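Local coordinates for mandelate racemase/muconate lactonizing enzyme-like protein (Rubrobacter xylanophilus DSM 9941, PDB 3CYJ), which is a mandelate racemase/muconate lactonizing enzyme-like member of the enolase superfamily that binds a sodium ion in its barrel domain, at residues D26-W31 with N196-R201; G138-Y143 with K164-R169; E190-A195 with I217-E222; V264-A269 with Q291-A296. One frame throughout, in Å; residues are numbered along the deposited sequence.

Contact 1: D26-W31 with N196-R201; sequences DGTLQW and NGAYTR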
loop_
_atom_site.group_PDB
_atom_site.type_symbol
_atom_site.label_atom_id
_atom_site.label_comp_id
_atom_site.label_asym_id
_atom_site.label_seq_id
_atom_site.Cartn_x
_atom_site.Cartn_y
_atom_site.Cartn_z
ATOM N N ASP A 26 17.974 10.677 31.924
ATOM C CA ASP A 26 18.025 9.809 30.785
ATOM C C ASP A 26 18.127 10.773 29.617
ATOM O O ASP A 26 18.345 12.008 29.842
ATOM C CB ASP A 26 16.812 8.853 30.715
ATOM C CG ASP A 26 15.462 9.572 30.647
ATOM O OD1 ASP A 26 15.369 10.665 30.031
ATOM O OD2 ASP A 26 14.468 9.020 31.182
ATOM N N GLY A 27 17.968 10.244 28.406
ATOM C CA GLY A 27 18.127 11.062 27.233
ATOM C C GLY A 27 17.227 12.286 27.212
ATOM O O GLY A 27 17.618 13.293 26.708
ATOM N N THR A 28 16.027 12.236 27.757
ATOM C CA THR A 28 15.159 13.385 27.630
ATOM C C THR A 28 14.592 13.927 28.963
ATOM O O THR A 28 13.679 14.758 28.931
ATOM C CB THR A 28 13.932 13.068 26.650
ATOM O OG1 THR A 28 13.328 11.830 27.031
ATOM C CG2 THR A 28 14.353 12.947 25.208
ATOM N N LEU A 29 15.096 13.485 30.117
ATOM C CA LEU A 29 14.518 13.940 31.384
ATOM C C LEU A 29 15.468 13.797 32.592
ATOM O O LEU A 29 16.359 12.955 32.583
ATOM C CB LEU A 29 13.183 13.251 31.634
ATOM C CG LEU A 29 12.221 13.828 32.696
ATOM C CD1 LEU A 29 11.465 15.018 32.210
ATOM C CD2 LEU A 29 11.218 12.788 33.110
ATOM N N GLN A 30 15.281 14.646 33.608
ATOM C CA GLN A 30 16.060 14.652 34.846
ATOM C C GLN A 30 15.054 14.599 35.987
ATOM O O GLN A 30 13.997 15.249 35.948
ATOM C CB GLN A 30 16.892 15.938 34.985
ATOM C CG GLN A 30 18.011 16.115 33.974
ATOM C CD GLN A 30 18.775 17.472 34.167
ATOM O OE1 GLN A 30 18.198 18.541 34.034
ATOM N NE2 GLN A 30 20.063 17.400 34.482
ATOM N N TRP A 31 15.379 13.824 37.012
ATOM C CA TRP A 31 14.500 13.744 38.153
ATOM C C TRP A 31 15.316 13.364 39.372
ATOM O O TRP A 31 16.413 12.868 39.238
ATOM C CB TRP A 31 13.310 12.757 37.912
ATOM C CG TRP A 31 13.723 11.317 37.729
ATOM C CD1 TRP A 31 13.617 10.306 38.660
ATOM C CD2 TRP A 31 14.306 10.716 36.550
ATOM N NE1 TRP A 31 14.087 9.125 38.124
ATOM C CE2 TRP A 31 14.527 9.345 36.844
ATOM C CE3 TRP A 31 14.634 11.199 35.270
ATOM C CZ2 TRP A 31 15.095 8.439 35.907
ATOM C CZ3 TRP A 31 15.200 10.307 34.334
ATOM C CH2 TRP A 31 15.423 8.931 34.671
ATOM N N ASN A 196 15.216 6.788 25.347
ATOM C CA ASN A 196 14.089 7.601 25.801
ATOM C C ASN A 196 13.771 8.707 24.792
ATOM O O ASN A 196 13.615 9.894 25.177
ATOM C CB ASN A 196 14.399 8.208 27.195
ATOM C CG ASN A 196 14.434 7.141 28.285
ATOM O OD1 ASN A 196 13.389 6.845 28.863
ATOM N ND2 ASN A 196 15.606 6.478 28.494
ATOM N N GLY A 197 13.741 8.323 23.515
ATOM C CA GLY A 197 13.383 9.222 22.408
ATOM C C GLY A 197 14.373 10.334 22.085
ATOM O O GLY A 197 14.001 11.339 21.484
ATOM N N ALA A 198 15.636 10.146 22.454
ATOM C CA ALA A 198 16.619 11.218 22.334
ATOM C C ALA A 198 17.116 11.539 20.932
ATOM O O ALA A 198 17.688 12.620 20.730
ATOM C CB ALA A 198 17.827 10.929 23.270
ATOM N N TYR A 199 16.972 10.603 19.992
ATOM C CA TYR A 199 17.546 10.726 18.651
ATOM C C TYR A 199 16.563 11.112 17.533
ATOM O O TYR A 199 15.379 10.793 17.597
ATOM C CB TYR A 199 18.146 9.367 18.220
ATOM C CG TYR A 199 19.205 8.776 19.135
ATOM C CD1 TYR A 199 20.241 9.556 19.661
ATOM C CD2 TYR A 199 19.179 7.405 19.447
ATOM C CE1 TYR A 199 21.237 8.981 20.531
ATOM C CE2 TYR A 199 20.161 6.822 20.230
ATOM C CZ TYR A 199 21.178 7.604 20.791
ATOM O OH TYR A 199 22.091 6.978 21.584
ATOM N N THR A 200 17.074 11.747 16.491
ATOM C CA THR A 200 16.395 11.834 15.200
ATOM C C THR A 200 16.542 10.499 14.527
ATOM O O THR A 200 17.297 9.649 14.985
ATOM C CB THR A 200 17.092 12.870 14.249
ATOM O OG1 THR A 200 18.452 12.426 13.914
ATOM C CG2 THR A 200 17.132 14.269 14.901
ATOM N N ARG A 201 15.848 10.309 13.416
ATOM C CA ARG A 201 15.810 9.034 12.704
ATOM C C ARG A 201 17.201 8.538 12.282
ATOM O O ARG A 201 17.567 7.394 12.565
ATOM C CB ARG A 201 14.880 9.157 11.450
ATOM C CG ARG A 201 13.417 9.462 11.766
ATOM C CD ARG A 201 12.514 9.710 10.541
ATOM N NE ARG A 201 11.117 9.814 11.021
ATOM C CZ ARG A 201 10.049 10.129 10.277
ATOM N NH1 ARG A 201 10.181 10.439 9.006
ATOM N NH2 ARG A 201 8.851 10.219 10.835
HETATM O O HOH W 1 17.970 7.531 27.892
#
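The carbonyl oxygen of N196 takes the hydroxyl of T28 in the only direct hydrogen bond between the segments, OG1 to O 2.7 Å, in the carbonyl plane (C=O...donor angle 154°). T28 OG1 lies between its backbone N and carbonyl carbon (chi1 49°), which aims it at N196 O; CG2 rests against the same oxygen and reaches A198 CA at 4.0 Å, and OG1 also meets R90 of the second subunit. Beside this bond the D26 carboxylate and the N196 amide are stacked, planes 15° apart, with D26 CG 3.5 Å from N196 CG. D26 OD2 and N196 OD1, facing there, are both acceptors and do not bond; OD2 instead makes a salt bridge to R90 of the second subunit. The amide's other end is used through water 1, which accepts from N196 ND2 at 2.7 Å and from the backbone N of G27. D26 OD1 turns back and accepts from T28 N at 2.8 Å. G27 brings its CA to 4.0 Å from A198 CB, the pair whose CA atoms are nearest. An Asx turn at D26 shapes the N-terminal-domain loop that sits on the loop following barrel strand 190-194, the capping-domain-over-barrel arrangement of the enolase superfamily.

Contact 2: G138-Y143 with K164-R169; sequences GGFTSY and KMKVGR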
loop_
_atom_site.group_PDB
_atom_site.type_symbol
_atom_site.label_atom_id
_atom_site.label_comp_id
_atom_site.label_asym_id
_atom_site.label_seq_id
_atom_site.Cartn_x
_atom_site.Cartn_y
_atom_site.Cartn_z
ATOM N N GLY A 138 18.874 0.448 34.975
ATOM C CA GLY A 138 19.295 1.695 35.588
ATOM C C GLY A 138 20.243 2.410 34.642
ATOM O O GLY A 138 19.868 2.725 33.483
ATOM N N GLY A 139 21.473 2.674 35.087
ATOM C CA GLY A 139 22.546 3.117 34.175
ATOM C C GLY A 139 22.253 4.502 33.639
ATOM O O GLY A 139 22.516 4.794 32.447
ATOM N N PHE A 140 21.721 5.348 34.524
ATOM C CA PHE A 140 21.320 6.704 34.170
ATOM C C PHE A 140 22.488 7.506 33.616
ATOM O O PHE A 140 23.674 7.236 33.949
ATOM C CB PHE A 140 20.642 7.396 35.354
ATOM C CG PHE A 140 19.556 6.578 35.935
ATOM C CD1 PHE A 140 18.315 6.502 35.299
ATOM C CD2 PHE A 140 19.794 5.778 37.058
ATOM C CE1 PHE A 140 17.313 5.655 35.815
ATOM C CE2 PHE A 140 18.806 4.944 37.596
ATOM C CZ PHE A 140 17.554 4.881 36.983
ATOM N N THR A 141 22.136 8.466 32.761
ATOM C CA THR A 141 23.106 9.297 32.087
ATOM C C THR A 141 23.847 10.238 33.039
ATOM O O THR A 141 24.946 10.738 32.710
ATOM C CB THR A 141 22.484 10.054 30.874
ATOM O OG1 THR A 141 21.191 10.563 31.250
ATOM C CG2 THR A 141 22.353 9.107 29.655
ATOM N N SER A 142 23.274 10.455 34.219
ATOM C CA SER A 142 23.960 11.233 35.250
ATOM C C SER A 142 25.072 10.455 35.991
ATOM O O SER A 142 25.903 11.071 36.657
ATOM C CB SER A 142 22.953 11.701 36.299
ATOM O OG SER A 142 22.351 10.554 36.850
ATOM N N TYR A 143 25.054 9.121 35.948
ATOM C CA TYR A 143 26.067 8.335 36.666
ATOM C C TYR A 143 27.486 8.562 36.136
ATOM O O TYR A 143 27.750 8.405 34.918
ATOM C CB TYR A 143 25.791 6.846 36.540
ATOM C CG TYR A 143 24.705 6.318 37.431
ATOM C CD1 TYR A 143 23.950 7.161 38.226
ATOM C CD2 TYR A 143 24.401 4.966 37.440
ATOM C CE1 TYR A 143 22.925 6.651 39.053
ATOM C CE2 TYR A 143 23.408 4.462 38.249
ATOM C CZ TYR A 143 22.667 5.299 39.041
ATOM O OH TYR A 143 21.658 4.743 39.833
ATOM N N LYS A 164 20.013 -3.265 31.492
ATOM C CA LYS A 164 19.767 -2.059 30.670
ATOM C C LYS A 164 20.331 -0.747 31.237
ATOM O O LYS A 164 20.282 -0.489 32.431
ATOM C CB LYS A 164 18.249 -1.914 30.321
ATOM C CG LYS A 164 17.904 -0.932 29.166
ATOM C CD LYS A 164 16.348 -0.930 28.851
ATOM C CE LYS A 164 15.615 -0.080 29.911
ATOM N NZ LYS A 164 14.147 -0.057 29.834
ATOM N N MET A 165 20.866 0.081 30.352
ATOM C CA MET A 165 21.410 1.406 30.694
ATOM C C MET A 165 20.832 2.528 29.759
ATOM O O MET A 165 20.277 2.248 28.691
ATOM C CB MET A 165 22.948 1.391 30.644
ATOM C CG MET A 165 23.565 0.938 29.318
ATOM S SD MET A 165 25.389 1.158 29.093
ATOM C CE MET A 165 25.618 2.939 29.203
ATOM N N LYS A 166 20.953 3.783 30.185
ATOM C CA LYS A 166 20.571 4.925 29.375
ATOM C C LYS A 166 21.693 5.442 28.479
ATOM O O LYS A 166 22.871 5.428 28.840
ATOM C CB LYS A 166 20.084 6.051 30.281
ATOM C CG LYS A 166 19.075 5.642 31.366
ATOM C CD LYS A 166 17.851 5.004 30.767
ATOM C CE LYS A 166 16.649 5.233 31.650
ATOM N NZ LYS A 166 15.629 4.215 31.357
ATOM N N VAL A 167 21.310 5.891 27.286
ATOM C CA VAL A 167 22.222 6.528 26.328
ATOM C C VAL A 167 21.514 7.736 25.730
ATOM O O VAL A 167 20.286 7.873 25.821
ATOM C CB VAL A 167 22.573 5.594 25.085
ATOM C CG1 VAL A 167 23.481 4.485 25.478
ATOM C CG2 VAL A 167 21.268 5.082 24.395
ATOM N N GLY A 168 22.277 8.582 25.064
ATOM C CA GLY A 168 21.622 9.555 24.177
ATOM C C GLY A 168 21.551 10.983 24.663
ATOM O O GLY A 168 21.197 11.886 23.864
ATOM N N ARG A 169 21.858 11.195 25.955
ATOM C CA ARG A 169 21.859 12.538 26.546
ATOM C C ARG A 169 23.086 13.380 26.121
ATOM O O ARG A 169 22.945 14.542 25.730
ATOM C CB ARG A 169 21.741 12.466 28.077
ATOM C CG ARG A 169 21.529 13.813 28.718
ATOM C CD ARG A 169 21.233 13.712 30.195
ATOM N NE ARG A 169 20.864 15.053 30.616
ATOM C CZ ARG A 169 19.614 15.514 30.638
ATOM N NH1 ARG A 169 19.391 16.770 30.970
ATOM N NH2 ARG A 169 18.579 14.718 30.334
HETATM O O HOH W 2 17.203 1.992 32.375
#
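Residues 138-141 run nearly parallel to 164-169, 19° apart, and are pinned by two backbone bonds, G138 N to K164 O at 3.1 Å and K166 N to G139 O at 2.9 Å. This is where the first two parallel strands of the enolase-type barrel, 132-137 and 162-166, end and the chain after the first leaves the sheet. The second bond is the more bent at its acceptor: K166 N lies well above the carbonyl plane of G139, while M165 CA offers a C-H to G138 O. G139 has a positive phi and, having no side chain, lets its CA come to 4.0 Å from M165 CA. The K166 chain, kinked at chi2 (-58°), lies alongside F140, pointing the same way, with CG 4.1 Å from ring atom CD1. Its amine then meets water 2, which donates to G138 O, and D194 beyond the segments. Farther on, a type I turn from F140 to Y143 presents T141, whose side chain crosses that of R169 at about a right angle. T141 OG1 bonds to S25 and R169 NH2 to the carbonyl of D26, tying both to the N-terminal domain. The R169 chain is extended from CG to NE, and its CD passes 3.3 Å from T141 OG1.

Contact 3: E190-A195 with I217-E222; sequences ELMVDA and ISYLEE. With NA (sodium ion), chain E.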
loop_
_atom_site.group_PDB
_atom_site.type_symbol
_atom_site.label_atom_id
_atom_site.label_comp_id
_atom_site.label_asym_id
_atom_site.label_seq_id
_atom_site.Cartn_x
_atom_site.Cartn_y
_atom_site.Cartn_z
ATOM N N GLU A 190 23.810 -9.924 28.541
ATOM C CA GLU A 190 23.176 -9.125 27.512
ATOM C C GLU A 190 23.149 -7.645 27.890
ATOM O O GLU A 190 22.719 -7.277 28.998
ATOM C CB GLU A 190 21.745 -9.648 27.281
ATOM C CG GLU A 190 21.063 -9.091 26.042
ATOM C CD GLU A 190 19.531 -9.284 26.059
ATOM O OE1 GLU A 190 19.101 -10.382 26.553
ATOM O OE2 GLU A 190 18.789 -8.353 25.555
ATOM N N LEU A 191 23.637 -6.797 26.993
ATOM C CA LEU A 191 23.603 -5.360 27.280
ATOM C C LEU A 191 22.547 -4.623 26.453
ATOM O O LEU A 191 22.614 -4.631 25.236
ATOM C CB LEU A 191 24.987 -4.702 27.122
ATOM C CG LEU A 191 25.111 -3.206 27.442
ATOM C CD1 LEU A 191 24.718 -2.806 28.911
ATOM C CD2 LEU A 191 26.468 -2.653 27.042
ATOM N N MET A 192 21.599 -3.962 27.129
ATOM C CA MET A 192 20.472 -3.325 26.499
ATOM C C MET A 192 20.581 -1.812 26.705
ATOM O O MET A 192 21.009 -1.357 27.764
ATOM C CB MET A 192 19.195 -3.836 27.192
ATOM C CG MET A 192 19.049 -5.425 27.337
ATOM S SD MET A 192 17.865 -5.952 28.565
ATOM C CE MET A 192 16.369 -5.282 27.821
ATOM N N VAL A 193 20.198 -1.015 25.699
ATOM C CA VAL A 193 20.197 0.466 25.854
ATOM C C VAL A 193 18.807 1.109 25.676
ATOM O O VAL A 193 17.948 0.593 24.956
ATOM C CB VAL A 193 21.302 1.196 25.008
ATOM C CG1 VAL A 193 22.772 0.666 25.370
ATOM C CG2 VAL A 193 21.013 1.126 23.512
ATOM N N ASP A 194 18.605 2.242 26.339
ATOM C CA ASP A 194 17.369 2.964 26.265
ATOM C C ASP A 194 17.703 4.426 25.975
ATOM O O ASP A 194 18.459 5.033 26.719
ATOM C CB ASP A 194 16.578 2.787 27.563
ATOM C CG ASP A 194 15.206 3.474 27.529
ATOM O OD1 ASP A 194 14.786 4.147 26.531
ATOM O OD2 ASP A 194 14.531 3.401 28.560
ATOM N N ALA A 195 17.121 4.979 24.897
ATOM C CA ALA A 195 17.450 6.346 24.446
ATOM C C ALA A 195 16.346 7.335 24.880
ATOM O O ALA A 195 16.520 8.567 24.792
ATOM C CB ALA A 195 17.649 6.377 22.927
ATOM N N ILE A 217 25.600 -4.581 21.684
ATOM C CA ILE A 217 24.260 -4.479 22.301
ATOM C C ILE A 217 23.197 -5.333 21.585
ATOM O O ILE A 217 23.304 -5.640 20.375
ATOM C CB ILE A 217 23.760 -3.007 22.395
ATOM C CG1 ILE A 217 23.510 -2.449 20.974
ATOM C CG2 ILE A 217 24.770 -2.130 23.263
ATOM C CD1 ILE A 217 22.492 -1.308 20.906
ATOM N N SER A 218 22.141 -5.672 22.332
ATOM C CA SER A 218 21.103 -6.537 21.801
ATOM C C SER A 218 19.746 -5.895 21.775
ATOM O O SER A 218 18.760 -6.540 21.381
ATOM C CB SER A 218 20.984 -7.782 22.707
ATOM O OG SER A 218 22.286 -8.264 22.942
ATOM N N TYR A 219 19.660 -4.648 22.219
ATOM C CA TYR A 219 18.332 -4.067 22.491
ATOM C C TYR A 219 18.466 -2.573 22.463
ATOM O O TYR A 219 19.342 -2.004 23.119
ATOM C CB TYR A 219 17.900 -4.498 23.872
ATOM C CG TYR A 219 16.455 -4.238 24.308
ATOM C CD1 TYR A 219 15.504 -5.241 24.170
ATOM C CD2 TYR A 219 16.076 -3.060 25.009
ATOM C CE1 TYR A 219 14.196 -5.078 24.607
ATOM C CE2 TYR A 219 14.755 -2.892 25.485
ATOM C CZ TYR A 219 13.837 -3.916 25.276
ATOM O OH TYR A 219 12.515 -3.853 25.692
ATOM N N LEU A 220 17.611 -1.935 21.664
ATOM C CA LEU A 220 17.619 -0.485 21.534
ATOM C C LEU A 220 16.188 -0.004 21.761
ATOM O O LEU A 220 15.352 -0.157 20.896
ATOM C CB LEU A 220 18.160 -0.032 20.154
ATOM C CG LEU A 220 18.050 1.490 19.853
ATOM C CD1 LEU A 220 18.551 2.355 21.060
ATOM C CD2 LEU A 220 18.736 1.910 18.571
ATOM N N GLU A 221 15.945 0.601 22.931
ATOM C CA GLU A 221 14.630 1.046 23.303
ATOM C C GLU A 221 14.395 2.560 23.018
ATOM O O GLU A 221 15.254 3.413 23.301
ATOM C CB GLU A 221 14.393 0.747 24.771
ATOM C CG GLU A 221 12.951 0.967 25.139
ATOM C CD GLU A 221 12.728 0.905 26.652
ATOM O OE1 GLU A 221 13.535 0.229 27.356
ATOM O OE2 GLU A 221 11.750 1.550 27.124
ATOM N N GLU A 222 13.223 2.872 22.455
ATOM C CA GLU A 222 12.822 4.256 22.233
ATOM C C GLU A 222 13.884 5.107 21.549
ATOM O O GLU A 222 14.201 6.213 22.011
ATOM C CB GLU A 222 12.400 4.899 23.548
ATOM C CG GLU A 222 11.006 4.400 23.992
ATOM C CD GLU A 222 10.568 4.897 25.398
ATOM O OE1 GLU A 222 11.373 5.539 26.114
ATOM O OE2 GLU A 222 9.408 4.618 25.799
HETATM NA NA NA E . 12.160 3.907 28.138
HETATM O O HOH W 3 24.282 -7.957 24.461
#
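V193 and Y219 bond backbone to backbone in the core of a beta-alpha-beta unit, strand 190-194, helix 201-215 and strand 219-221, two neighbouring parallel strands of the enolase-type barrel. V193 N meets Y219 O at 2.9 Å, V193 O takes E221 N at 2.8 Å, and A195 N reaches E221 O, all nearly straight. Packing is tight on both faces of this pair. On one, V193 CG2 touches L220 CD1 and I217 CD1. On the other, M192 bends at chi3 (64°) to lay its CE squarely over the Y219 ring, 3.5 Å from the centroid and 6° off the normal; SD stands farther above the same face, a Met-aromatic contact. At the N-terminal end S218 N still bonds to L191 O at 3.1 Å, but the side chains are looser and partly exposed: E190 CG lies against S218 OG, and water 3 accepts from L191 N and lies doubtfully close to S218 OG. At the C-terminal ends the buried acids gather. The D194 and E221 carboxylates are stacked, planes 17° apart, a like-charge approach probably eased by the sodium ion, by K164 at E221 OE1 and by K166 at D194 OD2. N196 N holds the other oxygen, D194 OD1. E222 comes in from the loop just past the strand and completes the protein ligands. One oxygen of each acid reaches the sodium ion: D194 OD2 at 2.5 Å, E221 OE2 at 2.6 Å and E222 OE1 at 2.7 Å.

Contact 4: V264-A269 with Q291-A296; sequences VDILQA and QIPFSA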
loop_
_atom_site.group_PDB
_atom_site.type_symbol
_atom_site.label_atom_id
_atom_site.label_comp_id
_atom_site.label_asym_id
_atom_site.label_seq_id
_atom_site.Cartn_x
_atom_site.Cartn_y
_atom_site.Cartn_z
ATOM N N VAL A 264 7.734 -2.403 15.578
ATOM C CA VAL A 264 8.851 -2.756 16.482
ATOM C C VAL A 264 9.184 -4.236 16.431
ATOM O O VAL A 264 8.388 -5.029 15.897
ATOM C CB VAL A 264 8.549 -2.415 17.990
ATOM C CG1 VAL A 264 8.381 -0.900 18.198
ATOM C CG2 VAL A 264 7.321 -3.148 18.509
ATOM N N ASP A 265 10.350 -4.605 16.998
ATOM C CA ASP A 265 10.677 -6.006 17.223
ATOM C C ASP A 265 10.123 -6.490 18.571
ATOM O O ASP A 265 9.834 -7.690 18.740
ATOM C CB ASP A 265 12.201 -6.230 17.190
ATOM C CG ASP A 265 12.854 -5.693 15.903
ATOM O OD1 ASP A 265 12.441 -6.126 14.803
ATOM O OD2 ASP A 265 13.764 -4.841 15.970
ATOM N N ILE A 266 10.049 -5.594 19.556
ATOM C CA ILE A 266 9.604 -5.956 20.887
ATOM C C ILE A 266 8.602 -4.927 21.445
ATOM O O ILE A 266 8.885 -3.738 21.480
ATOM C CB ILE A 266 10.805 -6.123 21.898
ATOM C CG1 ILE A 266 11.836 -7.132 21.378
ATOM C CG2 ILE A 266 10.292 -6.588 23.273
ATOM C CD1 ILE A 266 12.902 -7.481 22.326
ATOM N N LEU A 267 7.424 -5.396 21.865
ATOM C CA LEU A 267 6.394 -4.517 22.350
ATOM C C LEU A 267 6.498 -4.411 23.870
ATOM O O LEU A 267 6.730 -5.418 24.551
ATOM C CB LEU A 267 5.029 -5.032 21.928
ATOM C CG LEU A 267 3.792 -4.206 22.372
ATOM C CD1 LEU A 267 3.908 -2.824 21.868
ATOM C CD2 LEU A 267 2.539 -4.702 21.779
ATOM N N GLN A 268 6.337 -3.199 24.398
ATOM C CA GLN A 268 6.398 -2.988 25.822
ATOM C C GLN A 268 5.109 -2.394 26.300
ATOM O O GLN A 268 4.469 -1.647 25.575
ATOM C CB GLN A 268 7.484 -1.989 26.170
ATOM C CG GLN A 268 8.836 -2.353 25.652
ATOM C CD GLN A 268 9.843 -1.261 25.889
ATOM O OE1 GLN A 268 10.993 -1.544 26.083
ATOM N NE2 GLN A 268 9.418 -0.006 25.837
ATOM N N ALA A 269 4.728 -2.717 27.538
ATOM C CA ALA A 269 3.705 -1.951 28.219
ATOM C C ALA A 269 4.000 -1.923 29.732
ATOM O O ALA A 269 4.824 -2.673 30.245
ATOM C CB ALA A 269 2.280 -2.455 27.870
ATOM N N GLN A 291 2.937 -11.880 16.299
ATOM C CA GLN A 291 4.131 -12.728 16.475
ATOM C C GLN A 291 5.406 -12.027 16.989
ATOM O O GLN A 291 6.544 -12.325 16.541
ATOM C CB GLN A 291 4.477 -13.491 15.169
ATOM C CG GLN A 291 3.365 -14.333 14.663
ATOM C CD GLN A 291 3.238 -15.543 15.493
ATOM O OE1 GLN A 291 4.132 -16.419 15.489
ATOM N NE2 GLN A 291 2.157 -15.603 16.270
ATOM N N ILE A 292 5.248 -11.156 17.975
ATOM C CA ILE A 292 6.389 -10.520 18.544
ATOM C C ILE A 292 6.394 -10.776 20.052
ATOM O O ILE A 292 5.332 -10.882 20.667
ATOM C CB ILE A 292 6.384 -8.979 18.208
ATOM C CG1 ILE A 292 5.144 -8.270 18.796
ATOM C CG2 ILE A 292 6.544 -8.770 16.698
ATOM C CD1 ILE A 292 5.041 -6.815 18.491
ATOM N N PRO A 293 7.581 -10.831 20.658
ATOM C CA PRO A 293 7.704 -10.885 22.125
ATOM C C PRO A 293 7.218 -9.604 22.833
ATOM O O PRO A 293 7.107 -8.546 22.234
ATOM C CB PRO A 293 9.243 -11.015 22.370
ATOM C CG PRO A 293 9.914 -11.080 20.974
ATOM C CD PRO A 293 8.879 -10.610 19.966
ATOM N N PHE A 294 6.899 -9.741 24.114
ATOM C CA PHE A 294 6.454 -8.648 24.948
ATOM C C PHE A 294 7.504 -8.376 26.066
ATOM O O PHE A 294 8.195 -9.291 26.509
ATOM C CB PHE A 294 5.074 -8.981 25.539
ATOM C CG PHE A 294 4.620 -8.032 26.605
ATOM C CD1 PHE A 294 4.103 -6.774 26.278
ATOM C CD2 PHE A 294 4.741 -8.378 27.974
ATOM C CE1 PHE A 294 3.678 -5.864 27.326
ATOM C CE2 PHE A 294 4.296 -7.519 28.988
ATOM C CZ PHE A 294 3.790 -6.266 28.673
ATOM N N SER A 295 7.600 -7.139 26.547
ATOM C CA SER A 295 8.473 -6.891 27.686
ATOM C C SER A 295 7.791 -5.883 28.615
ATOM O O SER A 295 7.301 -4.817 28.149
ATOM C CB SER A 295 9.830 -6.380 27.211
ATOM O OG SER A 295 10.655 -6.084 28.319
ATOM N N ALA A 296 7.668 -6.233 29.892
ATOM C CA ALA A 296 7.014 -5.336 30.830
ATOM C C ALA A 296 7.924 -4.211 31.292
ATOM O O ALA A 296 9.135 -4.389 31.535
ATOM C CB ALA A 296 6.451 -6.087 31.997
#
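F294 swings CG opposite its backbone N (chi1 170°), which carries the ring back across the neighbouring strand to A269, while I292, whose CG1 sits between backbone N and carbonyl carbon (chi1 62°), sends CD1 to L267 CB at 3.9 Å. The ring holds A269 CB at its edge, in plane, 3.7 Å from CE1, and its CD1 passes close to L267 O. On the same side of the sheet, helix 283-290 covers L267 and F294. The parallel strands 266-269 and 294-296, axes 31° apart, share S295 N to L267 O at 2.8 Å, and P293, just before the second strand, gives its O to L267 N at 3.2 Å. The third link, A269 N to S295 O, is weak at 3.4 Å; S295 O also receives a C-H from Q268 CA at 3.1 Å. On the opposite side, I266 CG2 lies on S295 CB at 4.0 Å. P293 CD abuts D265 O. The polar ends of Q268 and S295 look elsewhere: Q268 bonds to Y219 and weakly to E221, S295 to H315. The helix-facing side is therefore apolar, while the interior side mixes I266 with the hydrogen-bonding groups of Q268 and S295, Q268 near the sodium site.

From the N terminus, contact 1 opens first, at the end of strand 8-26, and closes only at 196-201 after strand 190-194, so it spans the two domains. Contact 2 opens and closes wholly within that span, joining the ends of strands 132-137 and 162-166. Contact 3 crosses contact 1: its first segment precedes 196-201 directly and its second follows, with E222 O accepting from G197 N. Contact 4 comes last, in series, three strand pairings farther round the barrel. M165 O to D194 N joins contacts 2 and 3 through the sheet, Y199 packing on V167 joins contacts 1 and 2, and Q268 links contact 4 to contact 3 across the barrel interior.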